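Cytochrome c' (Thermochromatium tepidum, PDB 3VRC) binds heme c and probably transfers electrons in a thermophilic purple photosynthetic bacterium. Local coordinates at residues Lys25-Leu30 and Ser112-Val117; Ile49-Met54 and Ala94-Ala99; Pro60-Asn65 and Glu76-Leu81; Ala99-Thr104 and Asn108-Ala113. All blocks are in the same frame, centred on the assembly; numbering follows the deposited sequence.

Contact 1 (Lys25-Leu30 and Ser112-Val117); sequences KIKANL and SAFADV
The ring of F114 reaches from helix 107-128 to helix 5-31. Over one of its faces lies the CG2 methyl of I26, a CH-pi contact with CG2 4.0 Å from the ring centroid and 28° off the ring normal. The methyl is offset toward one side of the ring, and its closest atom there is CD1, 3.5 Å from I26 CG2. L30 CD1 and the backbone N of K27 meet the ring obliquely. L30 CD1 comes within 3.7 Å of F114 CD2. K27 also brings its CB to the far end of the ring, 3.8 Å from F114 CZ. Torsions account for the reach of the ring. CG of F114 stands anti to the backbone N (chi1 177°), which carries the ring out to the opposing helix. I26 offers CG2 because this branch is also anti to its backbone N. The K27 chain then leads away, and its NZ forms a salt bridge with E31. The contact is mainly apolar. One large ring spans the gap, for the axes of segments 25-30 and 112-117 come no closer than 11.1 Å, at 143° between their directions. F114 also touches M23 on helix 5-31. I26 packs on L98 of helix 81-103 and on A42 of helix 36-50. The contact thus joins the first and last helices of the four-helix bundle, and the two middle helices both meet I26.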
loop_
_atom_site.group_PDB
_atom_site.type_symbol
_atom_site.label_atom_id
_atom_site.label_comp_id
_atom_site.label_asym_id
_atom_site.label_seq_id
_atom_site.Cartn_x
_atom_site.Cartn_y
_atom_site.Cartn_z
ATOM N N LYS B 25 -3.256 -1.609 -12.907
ATOM C CA LYS B 25 -3.399 -0.352 -13.643
ATOM C C LYS B 25 -2.253 -0.191 -14.618
ATOM O O LYS B 25 -2.483 0.333 -15.733
ATOM C CB LYS B 25 -3.415 0.849 -12.640
ATOM C CG LYS B 25 -4.662 0.884 -11.774
ATOM C CD LYS B 25 -4.915 2.079 -10.897
ATOM C CE LYS B 25 -4.168 1.962 -9.663
ATOM N NZ LYS B 25 -4.188 3.202 -8.849
ATOM N N ILE B 26 -1.037 -0.530 -14.226
ATOM C CA ILE B 26 0.086 -0.404 -15.169
ATOM C C ILE B 26 -0.145 -1.293 -16.396
ATOM O O ILE B 26 0.020 -0.838 -17.534
ATOM C CB ILE B 26 1.403 -0.690 -14.472
ATOM C CG1 ILE B 26 1.627 0.284 -13.324
ATOM C CG2 ILE B 26 2.558 -0.624 -15.504
ATOM C CD1 ILE B 26 2.832 -0.033 -12.438
ATOM N N LYS B 27 -0.568 -2.543 -16.176
ATOM C CA LYS B 27 -0.828 -3.451 -17.290
ATOM C C LYS B 27 -1.858 -2.833 -18.217
ATOM O O LYS B 27 -1.704 -2.828 -19.469
ATOM C CB LYS B 27 -1.324 -4.774 -16.742
ATOM C CG LYS B 27 -1.606 -5.804 -17.816
ATOM C CD LYS B 27 -1.849 -7.188 -17.229
ATOM C CE LYS B 27 -1.940 -8.318 -18.251
ATOM N NZ LYS B 27 -3.300 -8.325 -18.871
ATOM N N ALA B 28 -2.918 -2.259 -17.645
ATOM C CA ALA B 28 -3.972 -1.680 -18.463
ATOM C C ALA B 28 -3.518 -0.535 -19.314
ATOM O O ALA B 28 -3.925 -0.376 -20.463
ATOM C CB ALA B 28 -5.171 -1.263 -17.610
ATOM N N ASN B 29 -2.653 0.306 -18.753
ATOM C CA ASN B 29 -2.089 1.451 -19.497
ATOM C C ASN B 29 -1.175 0.989 -20.605
ATOM O O ASN B 29 -1.103 1.638 -21.657
ATOM C CB ASN B 29 -1.348 2.361 -18.538
ATOM C CG ASN B 29 -2.288 3.328 -17.839
ATOM O OD1 ASN B 29 -2.620 4.376 -18.388
ATOM N ND2 ASN B 29 -2.750 2.992 -16.635
ATOM N N LEU B 30 -0.378 -0.058 -20.369
ATOM C CA LEU B 30 0.457 -0.588 -21.429
ATOM C C LEU B 30 -0.337 -1.197 -22.549
ATOM O O LEU B 30 0.091 -1.039 -23.742
ATOM C CB LEU B 30 1.453 -1.601 -20.829
ATOM C CG LEU B 30 2.525 -1.034 -19.929
ATOM C CD1 LEU B 30 3.235 -2.139 -19.188
ATOM C CD2 LEU B 30 3.498 -0.079 -20.648
ATOM N N SER B 112 9.336 -2.759 -20.088
ATOM C CA SER B 112 10.445 -3.618 -19.668
ATOM C C SER B 112 10.507 -3.735 -18.147
ATOM O O SER B 112 10.645 -4.844 -17.600
ATOM C CB SER B 112 11.766 -3.037 -20.239
ATOM O OG SER B 112 12.848 -3.817 -19.755
ATOM N N ALA B 113 10.416 -2.608 -17.478
ATOM C CA ALA B 113 10.583 -2.652 -16.012
ATOM C C ALA B 113 9.368 -3.383 -15.386
ATOM O O ALA B 113 9.556 -4.126 -14.373
ATOM C CB ALA B 113 10.686 -1.255 -15.474
ATOM N N PHE B 114 8.206 -3.285 -15.976
ATOM C CA PHE B 114 7.018 -3.937 -15.461
ATOM C C PHE B 114 7.168 -5.452 -15.590
ATOM O O PHE B 114 6.749 -6.201 -14.704
ATOM C CB PHE B 114 5.807 -3.417 -16.230
ATOM C CG PHE B 114 4.486 -4.043 -15.862
ATOM C CD1 PHE B 114 3.928 -3.743 -14.552
ATOM C CD2 PHE B 114 3.773 -4.798 -16.708
ATOM C CE1 PHE B 114 2.731 -4.256 -14.181
ATOM C CE2 PHE B 114 2.540 -5.316 -16.287
ATOM C CZ PHE B 114 2.038 -5.027 -15.021
ATOM N N ALA B 115 7.730 -5.927 -16.701
ATOM C CA ALA B 115 8.012 -7.362 -16.862
ATOM C C ALA B 115 8.936 -7.847 -15.775
ATOM O O ALA B 115 8.707 -8.920 -15.212
ATOM C CB ALA B 115 8.641 -7.583 -18.245
ATOM N N ASP B 116 9.964 -7.095 -15.458
ATOM C CA ASP B 116 10.923 -7.533 -14.456
ATOM C C ASP B 116 10.243 -7.597 -13.055
ATOM O O ASP B 116 10.491 -8.509 -12.271
ATOM C CB ASP B 116 12.146 -6.645 -14.369
ATOM C CG ASP B 116 13.042 -6.687 -15.612
ATOM O OD1 ASP B 116 12.760 -7.503 -16.502
ATOM O OD2 ASP B 116 13.966 -5.873 -15.679
ATOM N N VAL B 117 9.400 -6.620 -12.738
ATOM C CA VAL B 117 8.642 -6.695 -11.476
ATOM C C VAL B 117 7.745 -7.903 -11.471
ATOM O O VAL B 117 7.742 -8.649 -10.461
ATOM C CB VAL B 117 7.865 -5.376 -11.246
ATOM C CG1 VAL B 117 6.960 -5.518 -10.048
ATOM C CG2 VAL B 117 8.849 -4.228 -11.015
#

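Contact 2 (Ile49-Met54 and Ala94-Ala99); sequences IANSGM and AANALA
N51 and N96 both hold CG anti to the carbonyl carbon, with chi1 -69° and -78°, and this brings their amides together from opposite directions. The two amide planes are nearly parallel, 9° apart. N51 ND2 lies 3.2 Å from N96 OD1, but the angle is too poor for a hydrogen bond. N51 ND2 and N96 ND2, both donors, are 3.4 Å apart, so the amides pack without bonding. The amide of N51 is held elsewhere: its ND2 donates to A47 O in helix 36-50 and to G92 O in helix 81-103. A leucine in place of N51 would probably leave the carbonyls of A47 and G92 without this donor and lose the polar tie between the two helices. Beside the amides, the methyls of A50 and A95 meet at 3.8 Å between their CB atoms. Their CA atoms are 6.6 Å apart, a close approach that small side chains allow. N51 is the first residue to leave helical geometry after helix 36-50. Here the end of the second bundle helix packs on the third through alanines, in the four-helix bundle of cytochrome c', with the side chain of A50 about 6 Å from the heme.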
loop_
_atom_site.group_PDB
_atom_site.type_symbol
_atom_site.label_atom_id
_atom_site.label_comp_id
_atom_site.label_asym_id
_atom_site.label_seq_id
_atom_site.Cartn_x
_atom_site.Cartn_y
_atom_site.Cartn_z
ATOM N N ILE B 49 5.730 0.003 -1.462
ATOM C CA ILE B 49 5.351 -1.193 -0.696
ATOM C C ILE B 49 6.440 -2.258 -0.764
ATOM O O ILE B 49 6.774 -2.878 0.259
ATOM C CB ILE B 49 4.012 -1.722 -1.131
ATOM C CG1 ILE B 49 2.903 -0.674 -0.838
ATOM C CG2 ILE B 49 3.720 -3.084 -0.450
ATOM C CD1 ILE B 49 1.523 -1.105 -1.239
ATOM N N ALA B 50 7.080 -2.426 -1.926
ATOM C CA ALA B 50 8.137 -3.432 -2.049
ATOM C C ALA B 50 9.327 -3.099 -1.211
ATOM O O ALA B 50 10.117 -4.002 -0.909
ATOM C CB ALA B 50 8.522 -3.580 -3.508
ATOM N N ASN B 51 9.549 -1.828 -0.824
ATOM C CA ASN B 51 10.632 -1.399 -0.072
ATOM C C ASN B 51 10.266 -0.979 1.365
ATOM O O ASN B 51 11.012 -0.302 2.031
ATOM C CB ASN B 51 11.396 -0.273 -0.788
ATOM C CG ASN B 51 12.093 -0.852 -2.017
ATOM O OD1 ASN B 51 13.126 -1.524 -1.872
ATOM N ND2 ASN B 51 11.558 -0.668 -3.191
ATOM N N SER B 52 9.145 -1.482 1.875
ATOM C CA SER B 52 8.598 -1.059 3.153
ATOM C C SER B 52 8.974 -1.941 4.287
ATOM O O SER B 52 8.536 -1.636 5.393
ATOM C CB SER B 52 7.047 -0.958 3.047
ATOM O OG SER B 52 6.435 -2.202 2.873
ATOM N N GLY B 53 9.750 -3.004 4.058
ATOM C CA GLY B 53 10.193 -3.824 5.182
ATOM C C GLY B 53 9.151 -4.867 5.563
ATOM O O GLY B 53 9.004 -5.188 6.776
ATOM N N MET B 54 8.464 -5.475 4.607
ATOM C CA MET B 54 7.438 -6.489 4.863
ATOM C C MET B 54 7.971 -7.756 5.527
ATOM O O MET B 54 7.189 -8.530 6.062
ATOM C CB MET B 54 6.726 -6.820 3.575
ATOM C CG MET B 54 5.845 -5.645 3.109
ATOM S SD MET B 54 4.999 -5.962 1.573
ATOM C CE MET B 54 3.987 -7.367 2.037
ATOM N N ALA B 94 13.633 -4.246 -8.466
ATOM C CA ALA B 94 12.871 -4.170 -9.717
ATOM C C ALA B 94 11.797 -3.103 -9.580
ATOM O O ALA B 94 11.538 -2.345 -10.542
ATOM C CB ALA B 94 12.272 -5.515 -10.081
ATOM N N ALA B 95 11.157 -3.021 -8.418
ATOM C CA ALA B 95 10.044 -2.047 -8.251
ATOM C C ALA B 95 10.605 -0.635 -8.268
ATOM O O ALA B 95 9.965 0.266 -8.861
ATOM C CB ALA B 95 9.337 -2.332 -6.955
ATOM N N ASN B 96 11.733 -0.375 -7.655
ATOM C CA ASN B 96 12.361 0.935 -7.779
ATOM C C ASN B 96 12.680 1.272 -9.245
ATOM O O ASN B 96 12.427 2.405 -9.715
ATOM C CB ASN B 96 13.588 1.030 -6.941
ATOM C CG ASN B 96 13.240 1.261 -5.471
ATOM O OD1 ASN B 96 12.197 1.793 -5.128
ATOM N ND2 ASN B 96 14.189 0.969 -4.623
ATOM N N ALA B 97 13.152 0.280 -10.005
ATOM C CA ALA B 97 13.392 0.530 -11.432
ATOM C C ALA B 97 12.120 0.817 -12.212
ATOM O O ALA B 97 12.154 1.620 -13.161
ATOM C CB ALA B 97 14.183 -0.653 -12.009
ATOM N N LEU B 98 11.018 0.207 -11.829
ATOM C CA LEU B 98 9.737 0.518 -12.438
ATOM C C LEU B 98 9.294 1.942 -12.136
ATOM O O LEU B 98 8.818 2.650 -13.027
ATOM C CB LEU B 98 8.731 -0.519 -11.952
ATOM C CG LEU B 98 7.274 -0.287 -12.383
ATOM C CD1 LEU B 98 7.144 -0.215 -13.898
ATOM C CD2 LEU B 98 6.391 -1.365 -11.746
ATOM N N ALA B 99 9.431 2.398 -10.889
ATOM C CA ALA B 99 9.089 3.777 -10.576
ATOM C C ALA B 99 10.005 4.761 -11.339
ATOM O O ALA B 99 9.534 5.796 -11.805
ATOM C CB ALA B 99 9.201 4.013 -9.042
#

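Contact 3 (Pro60-Asn65 and Glu76-Leu81); sequences PGTDKN and ELFQNL
F78 packs against the backbone and CB of D63 and the polar atoms of T62. The CH-pi interaction is the main one. D63 CB sits over one face of the ring, 3.6 Å from its centroid and 17° off the normal. L77 CD2 covers the opposite face, 3.9 Å above the ring plane. The aromatic ring is thus held between a loop residue and its own sequence neighbour. D63 keeps CG between its backbone N and carbonyl carbon (chi1 55°), which sets the carboxylate beyond CB, further from the ring. The side chain of D63 lies about 3 Å from a bound cadmium ion.

Van der Waals contacts with polar atoms come next. T62 OG1 is 3.5 Å from F78 CE1, and T62 O lies obliquely at 3.5 Å from F78 CZ. Both oxygens have hydrogen bonds elsewhere: OG1 with G59 O, and the carbonyl with R12 NH2. A serine in place of F78 would probably strip the cover from D63 CB and open a gap between the loop and the short helix.

Within segment 76-81, N80 ND2 donates to E76 O at 2.8 Å, in the carbonyl plane and on a lone pair. The contact lies at the rim of the heme pocket. L77 touches the heme, and R12, a heme-binding residue, bonds to T62 O and packs on F78.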
loop_
_atom_site.group_PDB
_atom_site.type_symbol
_atom_site.label_atom_id
_atom_site.label_comp_id
_atom_site.label_asym_id
_atom_site.label_seq_id
_atom_site.Cartn_x
_atom_site.Cartn_y
_atom_site.Cartn_z
ATOM N N PRO B 60 7.156 -15.190 14.239
ATOM C CA PRO B 60 6.650 -16.436 14.823
ATOM C C PRO B 60 5.150 -16.407 14.985
ATOM O O PRO B 60 4.581 -15.373 15.366
ATOM C CB PRO B 60 7.334 -16.487 16.198
ATOM C CG PRO B 60 8.555 -15.642 16.062
ATOM C CD PRO B 60 8.225 -14.571 15.043
ATOM N N GLY B 61 4.520 -17.542 14.671
ATOM C CA GLY B 61 3.097 -17.739 14.804
ATOM C C GLY B 61 2.336 -17.338 13.573
ATOM O O GLY B 61 1.116 -17.542 13.505
ATOM N N THR B 62 3.046 -16.803 12.572
ATOM C CA THR B 62 2.361 -16.351 11.365
ATOM C C THR B 62 2.340 -17.384 10.223
ATOM O O THR B 62 1.949 -17.081 9.070
ATOM C CB THR B 62 2.893 -15.002 10.800
ATOM O OG1 THR B 62 4.215 -15.204 10.249
ATOM C CG2 THR B 62 2.841 -13.919 11.807
ATOM N N ASP B 63 2.770 -18.597 10.547
ATOM C CA ASP B 63 2.703 -19.752 9.618
ATOM C C ASP B 63 1.348 -20.521 9.537
ATOM O O ASP B 63 1.132 -21.381 8.650
ATOM C CB ASP B 63 3.922 -20.661 9.816
ATOM C CG ASP B 63 4.103 -21.139 11.262
ATOM O OD1 ASP B 63 3.570 -20.542 12.238
ATOM O OD2 ASP B 63 4.818 -22.161 11.434
ATOM N N LYS B 64 0.451 -20.181 10.457
ATOM C CA LYS B 64 -0.756 -20.941 10.664
ATOM C C LYS B 64 -1.869 -19.985 10.426
ATOM O O LYS B 64 -1.694 -18.780 10.559
ATOM C CB LYS B 64 -0.837 -21.425 12.123
ATOM C CG LYS B 64 0.437 -22.008 12.732
ATOM C CD LYS B 64 0.212 -22.391 14.193
ATOM C CE LYS B 64 -0.018 -21.177 15.091
ATOM N NZ LYS B 64 1.221 -20.377 15.288
ATOM N N ASN B 65 -3.021 -20.504 10.053
ATOM C CA ASN B 65 -4.211 -19.682 10.073
ATOM C C ASN B 65 -4.481 -19.273 11.509
ATOM O O ASN B 65 -4.131 -20.012 12.438
ATOM C CB ASN B 65 -5.387 -20.454 9.501
ATOM C CG ASN B 65 -5.119 -20.928 8.092
ATOM O OD1 ASN B 65 -4.313 -20.318 7.347
ATOM N ND2 ASN B 65 -5.793 -21.960 7.692
ATOM N N GLU B 76 7.042 -23.989 3.325
ATOM C CA GLU B 76 8.358 -23.808 2.700
ATOM C C GLU B 76 8.898 -22.404 2.952
ATOM O O GLU B 76 10.120 -22.199 2.999
ATOM C CB GLU B 76 8.312 -24.075 1.210
ATOM C CG GLU B 76 8.204 -25.561 0.851
ATOM C CD GLU B 76 6.776 -26.115 0.679
ATOM O OE1 GLU B 76 5.803 -25.596 1.307
ATOM O OE2 GLU B 76 6.625 -27.130 -0.109
ATOM N N LEU B 77 8.038 -21.387 3.029
ATOM C CA LEU B 77 8.506 -20.020 3.179
ATOM C C LEU B 77 9.316 -19.916 4.517
ATOM O O LEU B 77 10.437 -19.399 4.559
ATOM C CB LEU B 77 7.300 -19.072 3.252
ATOM C CG LEU B 77 7.630 -17.583 3.280
ATOM C CD1 LEU B 77 6.492 -16.780 2.759
ATOM C CD2 LEU B 77 7.948 -17.122 4.672
ATOM N N PHE B 78 8.737 -20.458 5.608
ATOM C CA PHE B 78 9.331 -20.332 6.918
ATOM C C PHE B 78 10.572 -21.216 7.074
ATOM O O PHE B 78 11.405 -20.943 7.935
ATOM C CB PHE B 78 8.301 -20.638 7.971
ATOM C CG PHE B 78 7.122 -19.683 7.862
ATOM C CD1 PHE B 78 7.183 -18.437 8.483
ATOM C CD2 PHE B 78 5.997 -20.016 7.073
ATOM C CE1 PHE B 78 6.140 -17.490 8.351
ATOM C CE2 PHE B 78 4.967 -19.088 6.921
ATOM C CZ PHE B 78 5.017 -17.831 7.602
ATOM N N GLN B 79 10.735 -22.193 6.190
ATOM C CA GLN B 79 11.913 -23.064 6.142
ATOM C C GLN B 79 13.061 -22.440 5.345
ATOM O O GLN B 79 14.152 -23.013 5.323
ATOM C CB GLN B 79 11.570 -24.411 5.517
ATOM C CG GLN B 79 10.514 -25.250 6.206
ATOM C CD GLN B 79 9.884 -26.270 5.211
ATOM O OE1 GLN B 79 10.461 -26.669 4.183
ATOM N NE2 GLN B 79 8.689 -26.623 5.490
ATOM N N ASN B 80 12.796 -21.338 4.659
ATOM C CA ASN B 80 13.768 -20.771 3.740
ATOM C C ASN B 80 13.744 -19.244 3.835
ATOM O O ASN B 80 13.737 -18.547 2.805
ATOM C CB ASN B 80 13.477 -21.162 2.296
ATOM C CG ASN B 80 13.653 -22.627 2.057
ATOM O OD1 ASN B 80 14.788 -23.115 1.863
ATOM N ND2 ASN B 80 12.555 -23.369 2.152
ATOM N N LEU B 81 13.822 -18.721 5.059
ATOM C CA LEU B 81 13.579 -17.285 5.236
ATOM C C LEU B 81 14.633 -16.456 4.526
ATOM O O LEU B 81 14.354 -15.359 4.051
ATOM C CB LEU B 81 13.499 -16.904 6.724
ATOM C CG LEU B 81 12.172 -17.287 7.391
ATOM C CD1 LEU B 81 12.314 -17.183 8.914
ATOM C CD2 LEU B 81 10.999 -16.475 6.836
#

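Contact 4 (Ala99-Thr104 and Asn108-Ala113); sequences AAAAAT and NAVKSA
The CB of A101 meets A109, V110 and A113 of helix 107-128, and A101 has the most surface covered here. A101 CB lies 3.7 Å from A109 O and 4.0 Å from A109 CB. The CB of A113, one turn further along that helix, is also 4.0 Å from A101 CB. V110 is the next most covered residue. Its CG2 methyl touches A101 CB and presses against the backbone of the other helix, 3.4 Å from A102 CA and 3.6 Å from A101 C. CG2 stands anti to the carbonyl carbon of V110, while CG1 is anti to the backbone N (chi1 168°). The two methyls therefore split: CG2 goes to A101 and A102, and CG1 packs toward I26. Methyl groups and backbone atoms carry most of the contact. These small side chains permit close packing: the axes of segments 99-103 and 108-113 come within 8.1 Å at 169°, almost antiparallel, and the CA atoms of A101 and V110 are 5.2 Å apart. At the end of segment 99-104, T104 OG1 donates to A101 O at 2.7 Å, in the carbonyl plane, and T104 N bonds to the same oxygen. The pair forms the helical hairpin of helices 81-103 and 107-128. Helix 36-50 flanks it through A43 on A102 and V39 on V110, and helix 5-31 flanks it through I26 and L30.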
loop_
_atom_site.group_PDB
_atom_site.type_symbol
_atom_site.label_atom_id
_atom_site.label_comp_id
_atom_site.label_asym_id
_atom_site.label_seq_id
_atom_site.Cartn_x
_atom_site.Cartn_y
_atom_site.Cartn_z
ATOM N N ALA B 99 9.431 2.398 -10.889
ATOM C CA ALA B 99 9.089 3.777 -10.576
ATOM C C ALA B 99 10.005 4.761 -11.339
ATOM O O ALA B 99 9.534 5.796 -11.805
ATOM C CB ALA B 99 9.201 4.013 -9.042
ATOM N N ALA B 100 11.294 4.436 -11.457
ATOM C CA ALA B 100 12.172 5.309 -12.238
ATOM C C ALA B 100 11.772 5.313 -13.720
ATOM O O ALA B 100 11.713 6.408 -14.335
ATOM C CB ALA B 100 13.620 4.858 -12.066
ATOM N N ALA B 101 11.418 4.174 -14.309
ATOM C CA ALA B 101 10.965 4.125 -15.690
ATOM C C ALA B 101 9.689 4.928 -15.840
ATOM O O ALA B 101 9.532 5.702 -16.808
ATOM C CB ALA B 101 10.767 2.703 -16.149
ATOM N N ALA B 102 8.756 4.801 -14.907
ATOM C CA ALA B 102 7.499 5.514 -15.018
ATOM C C ALA B 102 7.720 7.014 -14.927
ATOM O O ALA B 102 7.028 7.794 -15.612
ATOM C CB ALA B 102 6.547 5.077 -13.916
ATOM N N ALA B 103 8.687 7.470 -14.143
ATOM C CA ALA B 103 8.993 8.884 -14.019
ATOM C C ALA B 103 9.380 9.482 -15.379
ATOM O O ALA B 103 9.210 10.680 -15.615
ATOM C CB ALA B 103 10.096 9.094 -12.990
ATOM N N THR B 104 9.950 8.676 -16.283
ATOM C CA THR B 104 10.388 9.200 -17.599
ATOM C C THR B 104 9.174 9.418 -18.498
ATOM O O THR B 104 9.309 10.101 -19.524
ATOM C CB THR B 104 11.308 8.193 -18.321
ATOM O OG1 THR B 104 10.628 7.074 -18.844
ATOM C CG2 THR B 104 12.520 7.754 -17.550
ATOM N N ASN B 108 7.556 2.351 -23.329
ATOM C CA ASN B 108 8.501 1.290 -23.615
ATOM C C ASN B 108 9.395 0.948 -22.437
ATOM O O ASN B 108 9.706 -0.243 -22.153
ATOM C CB ASN B 108 9.321 1.607 -24.893
ATOM C CG ASN B 108 10.095 2.944 -24.880
ATOM O OD1 ASN B 108 9.974 3.795 -23.987
ATOM N ND2 ASN B 108 10.909 3.140 -25.925
ATOM N N ALA B 109 9.871 1.963 -21.727
ATOM C CA ALA B 109 10.725 1.734 -20.586
ATOM C C ALA B 109 9.946 1.063 -19.469
ATOM O O ALA B 109 10.422 0.177 -18.772
ATOM C CB ALA B 109 11.301 3.056 -20.096
ATOM N N VAL B 110 8.710 1.540 -19.269
ATOM C CA VAL B 110 7.843 0.925 -18.298
ATOM C C VAL B 110 7.528 -0.502 -18.661
ATOM O O VAL B 110 7.500 -1.359 -17.772
ATOM C CB VAL B 110 6.584 1.792 -18.102
ATOM C CG1 VAL B 110 5.500 1.043 -17.302
ATOM C CG2 VAL B 110 6.957 3.097 -17.413
ATOM N N LYS B 111 7.301 -0.802 -19.931
ATOM C CA LYS B 111 6.981 -2.154 -20.315
ATOM C C LYS B 111 8.075 -3.116 -19.849
ATOM O O LYS B 111 7.792 -4.200 -19.307
ATOM C CB LYS B 111 6.815 -2.197 -21.837
ATOM C CG LYS B 111 6.377 -3.542 -22.397
ATOM C CD LYS B 111 6.071 -3.492 -23.904
ATOM C CE LYS B 111 7.386 -3.398 -24.672
ATOM N NZ LYS B 111 7.252 -3.510 -26.129
ATOM N N SER B 112 9.336 -2.759 -20.088
ATOM C CA SER B 112 10.445 -3.618 -19.668
ATOM C C SER B 112 10.507 -3.735 -18.147
ATOM O O SER B 112 10.645 -4.844 -17.600
ATOM C CB SER B 112 11.766 -3.037 -20.239
ATOM O OG SER B 112 12.848 -3.817 -19.755
ATOM N N ALA B 113 10.416 -2.608 -17.478
ATOM C CA ALA B 113 10.583 -2.652 -16.012
ATOM C C ALA B 113 9.368 -3.383 -15.386
ATOM O O ALA B 113 9.556 -4.126 -14.373
ATOM C CB ALA B 113 10.686 -1.255 -15.474
#

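How the contacts relate
Contacts 1, 2 and 4 tie together the four long helices of the bundle, 5-31, 36-50, 81-103 and 107-128. Contacts 1 and 4 are neighbours, with centres 8 Å apart, and share S112 and A113 on helix 107-128. Contacts 2 and 4 share A99 on helix 81-103, with centres 13 Å apart. L98 of contact 2 packs on A113. Contact 3 stands apart, its centre about 30 Å from that of contact 1 and on the other side of the chain's centre. Along the chain, contact 3 is nested inside the loop closed by contact 2, itself nested inside that of contact 1. Contact 4 follows contact 2. Three contacts thus join the bundle helices, and contact 3 closes the loop region beside the heme.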